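Local coordinates for protein MTH0777 (Methanothermobacter thermautotrophicus, PDB 1KJN) that is of unknown function but folds as a Rossmann-like alpha/beta domain with a parallel six-stranded sheet, present as two copies in its assembly, at residues G7-V12 and H30-K35; R49-A54 and D62-L67; E68-E73 and V96-I101; A90-L95 and N123-T128; E132-R137 and D150-E155. One frame throughout, in Å; residues are numbered along the deposited sequence.

Contact 1 of 5, residues G7-V12 and H30-K35; sequences GKALMV and HKLKKK
The first beta-alpha-beta unit of the domain, strand 8-12, helix 21-34 and strand 38-43, is closed here: Leu32 of the helix comes down on Ala9 and Met11 of the strand. The contact is wholly apolar and runs through one methyl. CD1 of Leu32 lies 4.1 Å from Ala9 CB and 4.1 Å from Met11 CE, and the two arrive from directions about 112° apart, so the branch is wedged at a corner and not squeezed along one line. Met11, a selenomethionine in this model, runs straight through its first two torsions and then turns at the third (chi3 -66°). That last bend swings CE round toward the helix, so the methyl and not the selenium makes the touch. Ala9 needs no such reach, since its CB already points at the helix. The backbones stand 7.8 Å apart between the CA atoms of Ala9 and Leu32. All three residues are buried, with Phe81 and Phe37 against both Ala9 and Leu32, while Met11 also lies on Ala25, Thr28 and Ser29 of the same helix. Leu10, between Ala9 and Met11, points to the other face of the sheet. Two lysines near the end of the helix reach away from the strand: Lys33 NZ forms a salt bridge with Asp62 OD1, and NZ of Lys35, just past the helix, is hydrogen-bonded to Met153 O. Strand, crossover helix and the next parallel strand, with the helix laid on the sheet through Leu32, form the beta-alpha-beta unit from which Rossmann-like folds are built.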
# COMPACT_ATOMS: atom_id res chain seq x y z
N GLY A 7 -17.06 14.12 -14.57
CA GLY A 7 -15.75 14.26 -15.17
C GLY A 7 -14.76 13.15 -14.88
O GLY A 7 -15.09 12.13 -14.27
N LYS A 8 -13.54 13.37 -15.34
CA LYS A 8 -12.47 12.41 -15.19
C LYS A 8 -11.29 13.06 -14.50
O LYS A 8 -11.04 14.27 -14.65
CB LYS A 8 -12.05 11.87 -16.56
CG LYS A 8 -13.16 11.09 -17.28
CD LYS A 8 -12.84 10.80 -18.73
CE LYS A 8 -11.62 9.91 -18.87
NZ LYS A 8 -11.12 9.90 -20.28
N ALA A 9 -10.60 12.27 -13.69
CA ALA A 9 -9.44 12.77 -12.99
C ALA A 9 -8.24 11.89 -13.28
O ALA A 9 -8.39 10.68 -13.52
CB ALA A 9 -9.70 12.85 -11.51
N LEU A 10 -7.08 12.51 -13.38
CA LEU A 10 -5.85 11.76 -13.63
C LEU A 10 -4.97 11.92 -12.39
O LEU A 10 -4.78 13.03 -11.89
CB LEU A 10 -5.10 12.28 -14.86
CG LEU A 10 -3.77 11.59 -15.20
CD1 LEU A 10 -4.03 10.14 -15.56
CD2 LEU A 10 -3.07 12.32 -16.35
N MSE A 11 -4.46 10.78 -11.92
CA MSE A 11 -3.62 10.73 -10.74
C MSE A 11 -2.23 10.24 -11.13
O MSE A 11 -2.08 9.12 -11.64
CB MSE A 11 -4.25 9.81 -9.69
CG MSE A 11 -3.45 9.74 -8.39
SE MSE A 11 -4.42 8.82 -6.95
CE MSE A 11 -5.84 10.10 -6.72
N VAL A 12 -1.22 11.05 -10.84
CA VAL A 12 0.17 10.73 -11.20
C VAL A 12 0.96 10.33 -9.97
O VAL A 12 0.94 11.04 -8.97
CB VAL A 12 0.86 11.96 -11.85
CG1 VAL A 12 2.29 11.63 -12.25
CG2 VAL A 12 0.05 12.43 -13.05
N HIS A 30 -10.34 7.03 -4.17
CA HIS A 30 -11.63 6.66 -3.64
C HIS A 30 -12.39 7.94 -3.30
O HIS A 30 -13.59 8.01 -3.51
CB HIS A 30 -11.49 5.81 -2.39
CG HIS A 30 -12.78 5.55 -1.69
ND1 HIS A 30 -13.09 6.11 -0.46
CD2 HIS A 30 -13.84 4.78 -2.02
CE1 HIS A 30 -14.27 5.68 -0.07
NE2 HIS A 30 -14.75 4.87 -1.00
N LYS A 31 -11.69 8.93 -2.75
CA LYS A 31 -12.35 10.20 -2.41
C LYS A 31 -12.92 10.83 -3.67
O LYS A 31 -14.05 11.33 -3.66
CB LYS A 31 -11.36 11.17 -1.76
CG LYS A 31 -10.87 10.72 -0.41
CD LYS A 31 -11.99 10.75 0.64
CE LYS A 31 -12.18 12.14 1.21
NZ LYS A 31 -13.16 12.11 2.35
N LEU A 32 -12.15 10.79 -4.75
CA LEU A 32 -12.57 11.38 -6.01
C LEU A 32 -13.75 10.64 -6.62
O LEU A 32 -14.66 11.28 -7.15
CB LEU A 32 -11.38 11.46 -6.98
CG LEU A 32 -10.31 12.49 -6.60
CD1 LEU A 32 -9.09 12.41 -7.52
CD2 LEU A 32 -10.90 13.89 -6.65
N LYS A 33 -13.74 9.31 -6.53
CA LYS A 33 -14.83 8.49 -7.07
C LYS A 33 -16.11 8.74 -6.28
O LYS A 33 -17.21 8.55 -6.79
CB LYS A 33 -14.48 7.00 -7.03
CG LYS A 33 -13.46 6.58 -8.10
CD LYS A 33 -13.02 5.13 -7.93
CE LYS A 33 -14.16 4.13 -8.13
NZ LYS A 33 -14.89 4.33 -9.44
N LYS A 34 -15.94 9.11 -5.02
CA LYS A 34 -17.04 9.40 -4.12
C LYS A 34 -17.68 10.68 -4.64
O LYS A 34 -18.88 10.90 -4.47
CB LYS A 34 -16.49 9.63 -2.71
CG LYS A 34 -17.36 9.16 -1.57
CD LYS A 34 -17.50 7.65 -1.56
CE LYS A 34 -18.40 7.22 -0.41
NZ LYS A 34 -18.95 5.85 -0.60
N LYS A 35 -16.87 11.53 -5.28
CA LYS A 35 -17.37 12.78 -5.85
C LYS A 35 -17.91 12.62 -7.28
O LYS A 35 -18.27 13.61 -7.92
CB LYS A 35 -16.28 13.86 -5.82
CG LYS A 35 -15.95 14.40 -4.43
CD LYS A 35 -14.74 15.31 -4.54
CE LYS A 35 -14.43 16.02 -3.25
NZ LYS A 35 -15.46 17.06 -2.96

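Contact 2 of 5, residues R49-A54 and D62-L67; sequences RLVQVA and DEMVDL
The carboxamide of Gln52 is the one flat group among the side chains that touch here, and it turns its oxygen end to Met64: OE1 is 4.1 Å from the selenium of this selenomethionine, with NE2 directed away from it. The chain of Gln52 also comes close lower down, its CG 4.0 Å from Met64 SE. Val51 brings the firmer apolar contact. Its CG1, placed anti to the backbone N (chi1 171°), reaches to 3.7 Å from Met64 SE, with CB of the same valine 4.0 Å from that atom. The two side chains run past each other in opposite directions, one from the helix and one from the strand. Helix 45-54 here crosses from strand 38-43 to strand 63-66, the outermost strand of this side of the chain's parallel sheet, in the second beta-alpha-beta unit; the nearest CA atoms, those of Gln52 and Met64, are 9.1 Å apart. Met64 stretches out to bridge this gap, extended from CB to its selenium (chi2 -173°). Its CE is modelled too near Gln52 CG, so the methyl's place is doubtful. Val51 is also packed on Ile22 and Leu13, whereas Gln52 and Met64 are partly exposed. Beyond the contact, Val53 and Ala54 rest on Pro23 of the second subunit, and Asp66 caps the start of helix 67-73 through a bond from Ser69 N to OD1.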
# COMPACT_ATOMS: atom_id res chain seq x y z
N ARG A 49 1.91 -1.82 -10.28
CA ARG A 49 1.75 -3.17 -9.76
C ARG A 49 1.37 -3.15 -8.29
O ARG A 49 0.66 -4.04 -7.83
CB ARG A 49 3.01 -4.04 -9.93
CG ARG A 49 3.44 -4.26 -11.37
CD ARG A 49 4.39 -5.45 -11.51
NE ARG A 49 3.63 -6.68 -11.35
CZ ARG A 49 3.18 -7.42 -12.36
NH1 ARG A 49 3.41 -7.08 -13.62
NH2 ARG A 49 2.39 -8.47 -12.11
N LEU A 50 1.85 -2.16 -7.55
CA LEU A 50 1.52 -2.07 -6.13
C LEU A 50 0.05 -1.74 -5.94
O LEU A 50 -0.63 -2.33 -5.09
CB LEU A 50 2.40 -1.05 -5.41
CG LEU A 50 3.83 -1.54 -5.16
CD1 LEU A 50 4.71 -0.41 -4.65
CD2 LEU A 50 3.81 -2.69 -4.17
N VAL A 51 -0.44 -0.84 -6.79
CA VAL A 51 -1.84 -0.42 -6.76
C VAL A 51 -2.72 -1.62 -7.08
O VAL A 51 -3.69 -1.86 -6.39
CB VAL A 51 -2.10 0.72 -7.80
CG1 VAL A 51 -3.61 1.00 -7.92
CG2 VAL A 51 -1.33 2.00 -7.41
N GLN A 52 -2.36 -2.38 -8.12
CA GLN A 52 -3.15 -3.55 -8.52
C GLN A 52 -3.21 -4.63 -7.45
O GLN A 52 -4.24 -5.28 -7.30
CB GLN A 52 -2.60 -4.16 -9.81
CG GLN A 52 -2.88 -3.34 -11.05
CD GLN A 52 -1.87 -3.60 -12.18
OE1 GLN A 52 -1.77 -2.82 -13.13
NE2 GLN A 52 -1.10 -4.69 -12.06
N VAL A 53 -2.12 -4.87 -6.74
CA VAL A 53 -2.17 -5.89 -5.70
C VAL A 53 -2.88 -5.36 -4.44
O VAL A 53 -3.51 -6.14 -3.73
CB VAL A 53 -0.77 -6.51 -5.37
CG1 VAL A 53 -0.11 -7.05 -6.65
CG2 VAL A 53 0.11 -5.52 -4.68
N ALA A 54 -2.83 -4.04 -4.20
CA ALA A 54 -3.51 -3.46 -3.03
C ALA A 54 -5.03 -3.32 -3.22
O ALA A 54 -5.77 -3.19 -2.25
CB ALA A 54 -2.90 -2.12 -2.64
N ASP A 62 -10.37 3.37 -11.64
CA ASP A 62 -11.09 2.93 -12.83
C ASP A 62 -10.22 2.46 -13.98
O ASP A 62 -10.57 1.52 -14.71
CB ASP A 62 -12.02 4.05 -13.28
CG ASP A 62 -12.97 4.46 -12.19
OD1 ASP A 62 -13.82 3.64 -11.81
OD2 ASP A 62 -12.84 5.59 -11.66
N GLU A 63 -9.08 3.10 -14.11
CA GLU A 63 -8.17 2.79 -15.19
C GLU A 63 -6.74 3.05 -14.74
O GLU A 63 -6.50 3.83 -13.82
CB GLU A 63 -8.53 3.68 -16.39
CG GLU A 63 -7.78 3.38 -17.67
CD GLU A 63 -8.09 4.35 -18.80
OE1 GLU A 63 -7.76 4.01 -19.96
OE2 GLU A 63 -8.63 5.45 -18.54
N MSE A 64 -5.80 2.39 -15.40
CA MSE A 64 -4.39 2.55 -15.11
C MSE A 64 -3.59 2.48 -16.39
O MSE A 64 -3.82 1.59 -17.20
CB MSE A 64 -3.91 1.49 -14.14
CG MSE A 64 -4.23 1.84 -12.71
SE MSE A 64 -3.42 0.56 -11.60
CE MSE A 64 -4.60 -0.87 -12.11
N VAL A 65 -2.63 3.39 -16.55
CA VAL A 65 -1.80 3.49 -17.75
C VAL A 65 -0.37 3.87 -17.37
O VAL A 65 -0.17 4.68 -16.48
CB VAL A 65 -2.30 4.62 -18.68
CG1 VAL A 65 -1.68 4.50 -20.06
CG2 VAL A 65 -3.81 4.63 -18.76
N ASP A 66 0.60 3.32 -18.09
CA ASP A 66 2.02 3.62 -17.86
C ASP A 66 2.31 5.11 -18.15
O ASP A 66 1.66 5.73 -19.00
CB ASP A 66 2.87 2.68 -18.73
CG ASP A 66 4.18 3.29 -19.17
OD1 ASP A 66 4.21 3.82 -20.30
OD2 ASP A 66 5.16 3.26 -18.40
N LEU A 67 3.26 5.69 -17.42
CA LEU A 67 3.59 7.12 -17.59
C LEU A 67 3.82 7.58 -19.02
O LEU A 67 3.18 8.52 -19.48
CB LEU A 67 4.82 7.49 -16.76
CG LEU A 67 4.65 7.61 -15.25
CD1 LEU A 67 6.02 7.60 -14.59
CD2 LEU A 67 3.90 8.87 -14.91

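Contact 3 of 5, residues E68-E73 and V96-I101; sequences ESCINE and VTFAGI
No polar bond links Cys70 or Ile71 to Phe98; the shortest sound bond made within the two segments is the helix bond from Asn72 N to Glu68 O, 2.9 Å, which closes the turn carrying Cys70 and Ile71. Helices 67-73 and 89-102 pack here as neighbours on one face of the Rossmann-like sheet, and within these two segments the Phe98 ring makes the join. Phe98 leaves its helix with CG anti to the carbonyl carbon (chi1 -78°), which sends the ring across toward helix 67-73. CE1 and CZ lead, and two consecutive residues receive them. Ile71 crosses the phenylalanine at about a right angle, its CG1 3.6 Å from Phe98 CZ and 3.8 Å from CE1 of the same ring. Cys70 comes in obliquely, making a sulfur-aromatic contact in which SG lies 4.9 Å from the ring centroid and 67° off the ring normal. The nearest CA atoms, of Ile71 and Phe98, are 7.3 Å apart, so the helices sit close. Underneath, the sheet takes the rest of the ring: Phe98 rests on Leu10 and Val12, on Thr42 and on Leu82, while Cys70 meets Leu10 and Thr42 beside it. Toward the outside, Ile71 is partly exposed and Thr97 and Ile101 point at helix 67-73 without coming within contact distance. A polar tie lies farther along the same pair of helices, where Glu68 OE2 is hydrogen-bonded to Tyr94 OH. The sulfur's closest approach is to a ring carbon, Cys70 SG to Phe98 CE1, 3.7 Å.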
# COMPACT_ATOMS: atom_id res chain seq x y z
N GLU A 68 4.71 6.89 -19.73
CA GLU A 68 5.02 7.27 -21.11
C GLU A 68 3.85 7.08 -22.05
O GLU A 68 3.60 7.92 -22.92
CB GLU A 68 6.28 6.54 -21.58
CG GLU A 68 7.52 7.00 -20.81
CD GLU A 68 7.79 8.51 -20.98
OE1 GLU A 68 7.91 8.97 -22.13
OE2 GLU A 68 7.88 9.24 -19.96
N SER A 69 3.10 6.00 -21.85
CA SER A 69 1.93 5.76 -22.70
C SER A 69 0.92 6.88 -22.50
O SER A 69 0.37 7.41 -23.46
CB SER A 69 1.31 4.41 -22.39
OG SER A 69 2.23 3.38 -22.67
N CYS A 70 0.70 7.28 -21.24
CA CYS A 70 -0.26 8.34 -20.95
C CYS A 70 0.22 9.65 -21.59
O CYS A 70 -0.58 10.37 -22.17
CB CYS A 70 -0.41 8.53 -19.44
SG CYS A 70 -1.68 9.70 -18.99
N ILE A 71 1.50 9.95 -21.43
CA ILE A 71 2.10 11.16 -21.98
C ILE A 71 1.94 11.19 -23.49
O ILE A 71 1.81 12.25 -24.09
CB ILE A 71 3.62 11.25 -21.64
CG1 ILE A 71 3.82 11.76 -20.21
CG2 ILE A 71 4.35 12.17 -22.63
CD1 ILE A 71 5.27 11.80 -19.80
N ASN A 72 1.92 10.01 -24.09
CA ASN A 72 1.81 9.89 -25.52
C ASN A 72 0.39 9.97 -26.06
O ASN A 72 0.20 10.18 -27.24
CB ASN A 72 2.45 8.58 -25.97
CG ASN A 72 3.23 8.74 -27.25
OD1 ASN A 72 2.81 8.26 -28.31
ND2 ASN A 72 4.36 9.44 -27.17
N GLU A 73 -0.61 9.84 -25.18
CA GLU A 73 -2.00 9.88 -25.61
C GLU A 73 -2.78 11.09 -25.08
O GLU A 73 -3.85 11.40 -25.57
CB GLU A 73 -2.69 8.59 -25.14
CG GLU A 73 -3.29 7.71 -26.24
CD GLU A 73 -2.24 7.22 -27.24
OE1 GLU A 73 -1.19 6.71 -26.81
OE2 GLU A 73 -2.49 7.34 -28.46
N VAL A 96 4.63 18.59 -13.69
CA VAL A 96 4.72 19.83 -14.47
C VAL A 96 4.30 19.54 -15.91
O VAL A 96 3.45 20.23 -16.47
CB VAL A 96 6.16 20.42 -14.44
CG1 VAL A 96 6.29 21.62 -15.43
CG2 VAL A 96 6.51 20.88 -13.04
N THR A 97 4.85 18.46 -16.46
CA THR A 97 4.55 18.09 -17.83
C THR A 97 3.06 17.80 -18.00
O THR A 97 2.42 18.34 -18.89
CB THR A 97 5.36 16.86 -18.29
OG1 THR A 97 6.77 17.13 -18.18
CG2 THR A 97 5.03 16.51 -19.73
N PHE A 98 2.51 16.98 -17.11
CA PHE A 98 1.09 16.65 -17.21
C PHE A 98 0.20 17.87 -17.05
O PHE A 98 -0.84 17.97 -17.68
CB PHE A 98 0.71 15.58 -16.18
CG PHE A 98 1.12 14.18 -16.56
CD1 PHE A 98 0.50 13.52 -17.62
CD2 PHE A 98 2.11 13.51 -15.84
CE1 PHE A 98 0.85 12.21 -17.94
CE2 PHE A 98 2.46 12.19 -16.16
CZ PHE A 98 1.84 11.54 -17.20
N ALA A 99 0.62 18.80 -16.21
CA ALA A 99 -0.17 20.00 -15.97
C ALA A 99 -0.17 20.94 -17.17
O ALA A 99 -1.17 21.55 -17.46
CB ALA A 99 0.32 20.72 -14.72
N GLY A 100 0.96 21.00 -17.87
CA GLY A 100 1.08 21.88 -19.03
C GLY A 100 0.16 21.43 -20.16
O GLY A 100 -0.40 22.24 -20.89
N ILE A 101 -0.01 20.11 -20.25
CA ILE A 101 -0.87 19.51 -21.25
C ILE A 101 -2.36 19.63 -20.90
O ILE A 101 -3.18 19.98 -21.75
CB ILE A 101 -0.54 18.02 -21.40
CG1 ILE A 101 0.86 17.85 -21.99
CG2 ILE A 101 -1.64 17.31 -22.22
CD1 ILE A 101 1.36 16.40 -22.01

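Contact 4 of 5, residues A90-L95 and N123-T128; sequences AAAAYL and NEIMET
Ala92 and Leu95 of helix 89-102 hold the end of Ile125 from helix 115-128 between them, on the sheet side of two neighbouring helices of the Rossmann-like fold. The close part is small and entirely buried. CD1 of Ile125 lies 4.0 Å from Ala92 CB and 4.2 Å from Leu95 CD2. The isoleucine gets there by turning twice in the same sense (chi1 -65°, chi2 -64°), which folds CD1 out of line and across toward helix 89-102. Leu95 meets it at about a right angle. With only an alanine methyl on one side, the backbones come as near as 7.1 Å between the CA atoms of Ala92 and Ile125. Below, the sheet completes the packing: Leu95 and Ile125 both touch Ala108, Ala92 touches Val86, and Ile125 reaches Ile133 as well. On the outer side the side chains only approach. Glu124 points toward its neighbour, yet its CG stays 4.6 Å from Ala92 CB and the residue is partly exposed. Thr128, exposed, turns back on its own helix at the last turn, where the carbonyl of Glu124 also receives a weak bond from Thr128 N. The hydroxyl OG1 of Thr128 donates to Glu124 O at 2.7 Å, tilted 30° from the carbonyl plane.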
# COMPACT_ATOMS: atom_id res chain seq x y z
N ALA A 90 12.08 14.02 -9.81
CA ALA A 90 11.55 13.35 -10.99
C ALA A 90 10.04 13.42 -11.00
O ALA A 90 9.45 13.70 -12.03
CB ALA A 90 12.01 11.88 -11.06
N ALA A 91 9.42 13.17 -9.84
CA ALA A 91 7.97 13.21 -9.75
C ALA A 91 7.44 14.61 -10.00
O ALA A 91 6.43 14.76 -10.67
CB ALA A 91 7.47 12.67 -8.40
N ALA A 92 8.15 15.63 -9.50
CA ALA A 92 7.69 17.01 -9.72
C ALA A 92 7.74 17.38 -11.21
O ALA A 92 6.80 17.98 -11.73
CB ALA A 92 8.48 18.02 -8.88
N ALA A 93 8.79 16.94 -11.91
CA ALA A 93 8.89 17.25 -13.35
C ALA A 93 7.74 16.60 -14.11
O ALA A 93 7.16 17.22 -15.00
CB ALA A 93 10.25 16.80 -13.92
N TYR A 94 7.39 15.36 -13.77
CA TYR A 94 6.28 14.70 -14.46
C TYR A 94 4.99 15.48 -14.24
O TYR A 94 4.22 15.69 -15.18
CB TYR A 94 6.11 13.26 -13.97
CG TYR A 94 6.80 12.24 -14.86
CD1 TYR A 94 7.87 11.48 -14.39
CD2 TYR A 94 6.40 12.05 -16.18
CE1 TYR A 94 8.53 10.56 -15.21
CE2 TYR A 94 7.04 11.14 -17.01
CZ TYR A 94 8.10 10.40 -16.52
OH TYR A 94 8.74 9.50 -17.35
N LEU A 95 4.73 15.90 -13.00
CA LEU A 95 3.52 16.65 -12.70
C LEU A 95 3.48 17.93 -13.53
O LEU A 95 2.42 18.32 -14.02
CB LEU A 95 3.43 16.99 -11.20
CG LEU A 95 2.19 17.81 -10.81
CD1 LEU A 95 0.92 17.07 -11.26
CD2 LEU A 95 2.15 18.13 -9.32
N ASN A 123 8.77 24.90 -3.24
CA ASN A 123 9.15 26.09 -4.01
C ASN A 123 9.10 25.81 -5.50
O ASN A 123 8.56 26.61 -6.27
CB ASN A 123 10.55 26.56 -3.62
CG ASN A 123 10.59 27.12 -2.22
OD1 ASN A 123 9.60 27.67 -1.73
ND2 ASN A 123 11.73 26.96 -1.55
N GLU A 124 9.60 24.64 -5.89
CA GLU A 124 9.63 24.23 -7.28
C GLU A 124 8.24 24.23 -7.92
O GLU A 124 8.05 24.78 -9.01
CB GLU A 124 10.27 22.85 -7.40
CG GLU A 124 10.21 22.24 -8.79
CD GLU A 124 11.02 23.01 -9.83
OE1 GLU A 124 11.01 24.25 -9.82
OE2 GLU A 124 11.65 22.35 -10.67
N ILE A 125 7.26 23.62 -7.24
CA ILE A 125 5.89 23.57 -7.74
C ILE A 125 5.28 24.97 -7.81
O ILE A 125 4.55 25.28 -8.75
CB ILE A 125 5.01 22.65 -6.86
CG1 ILE A 125 5.50 21.19 -6.94
CG2 ILE A 125 3.55 22.76 -7.28
CD1 ILE A 125 5.39 20.54 -8.34
N MSE A 126 5.57 25.81 -6.81
CA MSE A 126 5.05 27.18 -6.77
C MSE A 126 5.58 28.06 -7.91
O MSE A 126 4.84 28.86 -8.49
CB MSE A 126 5.43 27.86 -5.45
CG MSE A 126 4.81 27.23 -4.22
SE MSE A 126 5.05 28.33 -2.66
CE MSE A 126 3.22 28.92 -2.49
N GLU A 127 6.87 27.92 -8.20
CA GLU A 127 7.53 28.70 -9.25
C GLU A 127 7.20 28.21 -10.66
O GLU A 127 7.30 28.97 -11.62
CB GLU A 127 9.05 28.67 -9.03
CG GLU A 127 9.51 29.49 -7.84
CD GLU A 127 10.68 28.86 -7.08
OE1 GLU A 127 11.56 28.22 -7.70
OE2 GLU A 127 10.71 29.01 -5.83
N THR A 128 6.78 26.95 -10.77
CA THR A 128 6.48 26.37 -12.07
C THR A 128 5.00 26.16 -12.38
O THR A 128 4.59 26.21 -13.55
CB THR A 128 7.19 24.99 -12.24
OG1 THR A 128 6.74 24.10 -11.22
CG2 THR A 128 8.71 25.15 -12.14

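Contact 5 of 5, residues E132-R137 and D150-E155; sequences EIIAAR and DRFMEE
Phe152 meets Glu132 and Ile134, two residues of strand 132-136 that face helix 143-153, and it does so through two different parts of itself. The aromatic contact is an edge one. The aliphatic part of Glu132 comes to the rim of the ring, near its plane, with CG 3.8 Å and CB 4.0 Å from Phe152 CE1. The chain of Glu132 bends at its second torsion (chi2 79°), and the carboxylate plane stands 46° from that of the ring; the touch is made by CB and CG. The plainly apolar contact sits at the root of the same phenylalanine, where Ile134 CD1 is 3.9 Å from Phe152 CB, the two side chains passing at a slant. Phe152 carries its CG anti to the backbone N (chi1 172°), which lays the ring along the strand from Ile134 toward Glu132. Polar ties across the contact are absent, but several lie around it. Asp150 forms a salt bridge through OD2 with Arg146 and is hydrogen-bonded at OD1 to Tyr27 OH, while the carbonyl of Ala135 receives a bond from Arg148 NH1. The helix then runs out: Glu154 N still bonds to Asp150 O, 3.0 Å, but Glu155 is poorly ordered. Strand 132-136, outermost in its chain, pairs with strand 105-111, whose Leu107 touches Glu132, Ile134 and Phe152 alike; Ile133 faces helix 115-128 on the other side of the sheet, and Met153 leads from helix 143-153 to Leu32 of helix 21-34.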
# COMPACT_ATOMS: atom_id res chain seq x y z
N GLU A 132 -2.74 23.77 -6.35
CA GLU A 132 -3.01 23.77 -4.93
C GLU A 132 -2.00 22.75 -4.37
O GLU A 132 -1.74 21.71 -4.99
CB GLU A 132 -4.44 23.30 -4.67
CG GLU A 132 -5.12 24.00 -3.50
CD GLU A 132 -5.63 25.38 -3.85
OE1 GLU A 132 -6.48 25.49 -4.77
OE2 GLU A 132 -5.19 26.36 -3.21
N ILE A 133 -1.42 23.06 -3.22
CA ILE A 133 -0.40 22.22 -2.61
C ILE A 133 -0.71 21.65 -1.21
O ILE A 133 -1.17 22.37 -0.31
CB ILE A 133 0.93 23.00 -2.51
CG1 ILE A 133 1.39 23.44 -3.90
CG2 ILE A 133 2.01 22.15 -1.82
CD1 ILE A 133 2.57 24.39 -3.90
N ILE A 134 -0.46 20.35 -1.06
CA ILE A 134 -0.61 19.67 0.23
C ILE A 134 0.77 19.12 0.51
O ILE A 134 1.32 18.36 -0.30
CB ILE A 134 -1.60 18.49 0.19
CG1 ILE A 134 -3.04 19.00 0.16
CG2 ILE A 134 -1.43 17.61 1.44
CD1 ILE A 134 -4.05 17.91 -0.01
N ALA A 135 1.37 19.53 1.62
CA ALA A 135 2.70 19.05 1.95
C ALA A 135 2.80 18.57 3.39
O ALA A 135 2.14 19.10 4.29
CB ALA A 135 3.73 20.13 1.68
N ALA A 136 3.61 17.53 3.61
CA ALA A 136 3.80 16.98 4.95
C ALA A 136 5.04 16.09 5.06
O ALA A 136 5.44 15.41 4.10
CB ALA A 136 2.56 16.21 5.39
N ARG A 137 5.65 16.12 6.24
CA ARG A 137 6.82 15.31 6.54
C ARG A 137 6.30 13.93 6.95
O ARG A 137 6.00 13.68 8.12
CB ARG A 137 7.61 15.94 7.70
CG ARG A 137 8.29 17.27 7.37
CD ARG A 137 8.77 18.04 8.62
NE ARG A 137 7.66 18.61 9.38
CZ ARG A 137 7.35 18.31 10.63
NH1 ARG A 137 8.07 17.42 11.32
NH2 ARG A 137 6.28 18.86 11.20
N ASP A 150 -8.35 14.94 3.38
CA ASP A 150 -9.78 14.97 3.72
C ASP A 150 -10.30 16.41 3.69
O ASP A 150 -11.40 16.67 3.18
CB ASP A 150 -10.03 14.42 5.12
CG ASP A 150 -10.09 12.92 5.16
OD1 ASP A 150 -10.41 12.30 4.11
OD2 ASP A 150 -9.85 12.35 6.23
N ARG A 151 -9.51 17.32 4.25
CA ARG A 151 -9.87 18.73 4.32
C ARG A 151 -10.01 19.35 2.94
O ARG A 151 -11.01 20.00 2.63
CB ARG A 151 -8.86 19.50 5.17
CG ARG A 151 -8.79 19.00 6.62
CD ARG A 151 -8.24 20.04 7.59
NE ARG A 151 -8.28 19.61 8.99
CZ ARG A 151 -9.35 19.14 9.63
NH1 ARG A 151 -10.52 19.03 9.00
NH2 ARG A 151 -9.27 18.78 10.90
N PHE A 152 -9.00 19.12 2.10
CA PHE A 152 -9.02 19.62 0.73
C PHE A 152 -10.27 19.10 0.03
O PHE A 152 -10.97 19.85 -0.64
CB PHE A 152 -7.78 19.10 -0.01
CG PHE A 152 -7.80 19.40 -1.49
CD1 PHE A 152 -7.29 20.59 -1.97
CD2 PHE A 152 -8.34 18.49 -2.39
CE1 PHE A 152 -7.31 20.88 -3.34
CE2 PHE A 152 -8.37 18.77 -3.76
CZ PHE A 152 -7.86 19.98 -4.23
N MSE A 153 -10.57 17.82 0.21
CA MSE A 153 -11.72 17.18 -0.43
C MSE A 153 -13.10 17.63 0.04
O MSE A 153 -14.07 17.52 -0.71
CB MSE A 153 -11.62 15.66 -0.29
CG MSE A 153 -10.49 15.03 -1.08
SE MSE A 153 -10.79 15.12 -2.98
CE MSE A 153 -9.08 14.42 -3.55
N GLU A 154 -13.23 18.06 1.28
CA GLU A 154 -14.54 18.49 1.74
C GLU A 154 -14.99 19.81 1.10
O GLU A 154 -16.03 20.35 1.45
CB GLU A 154 -14.60 18.55 3.28
CG GLU A 154 -13.62 19.51 3.90
CD GLU A 154 -13.62 19.48 5.42
OE1 GLU A 154 -13.47 20.55 6.04
OE2 GLU A 154 -13.76 18.40 6.01
N GLU A 155 -14.26 20.27 0.07
CA GLU A 155 -14.59 21.55 -0.56
C GLU A 155 -14.05 21.92 -1.95
O GLU A 155 -14.55 22.90 -2.53
CB GLU A 155 -14.15 22.67 0.39
CG GLU A 155 -12.70 22.54 0.89
CD GLU A 155 -12.42 23.41 2.11
OE1 GLU A 155 -12.78 24.60 2.06
OE2 GLU A 155 -11.89 22.91 3.13

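In the fold
The helices of the five contacts cover both faces of one parallel sheet. Contacts 1, 2 and 5 fix helices 21-34, 45-54 and 143-153 to one face, while contacts 3 and 4 join helices 67-73, 89-102 and 115-128 over the other. Contact 1 is central: Leu10, on the opposite face of strand 8-12 from Ala9 and Met11, puts CD2 4.0 Å from Cys70 SG of contact 3, and Leu32 CD2 lies 3.6 Å from Met153 CE of contact 5. Contacts 3 and 4 share helix 89-102, their centres about 14 Å apart. Contacts 2 and 5, at the two outer strands, are about 23 Å apart between centres and do not touch. Contacts 1 and 2 also border the second subunit.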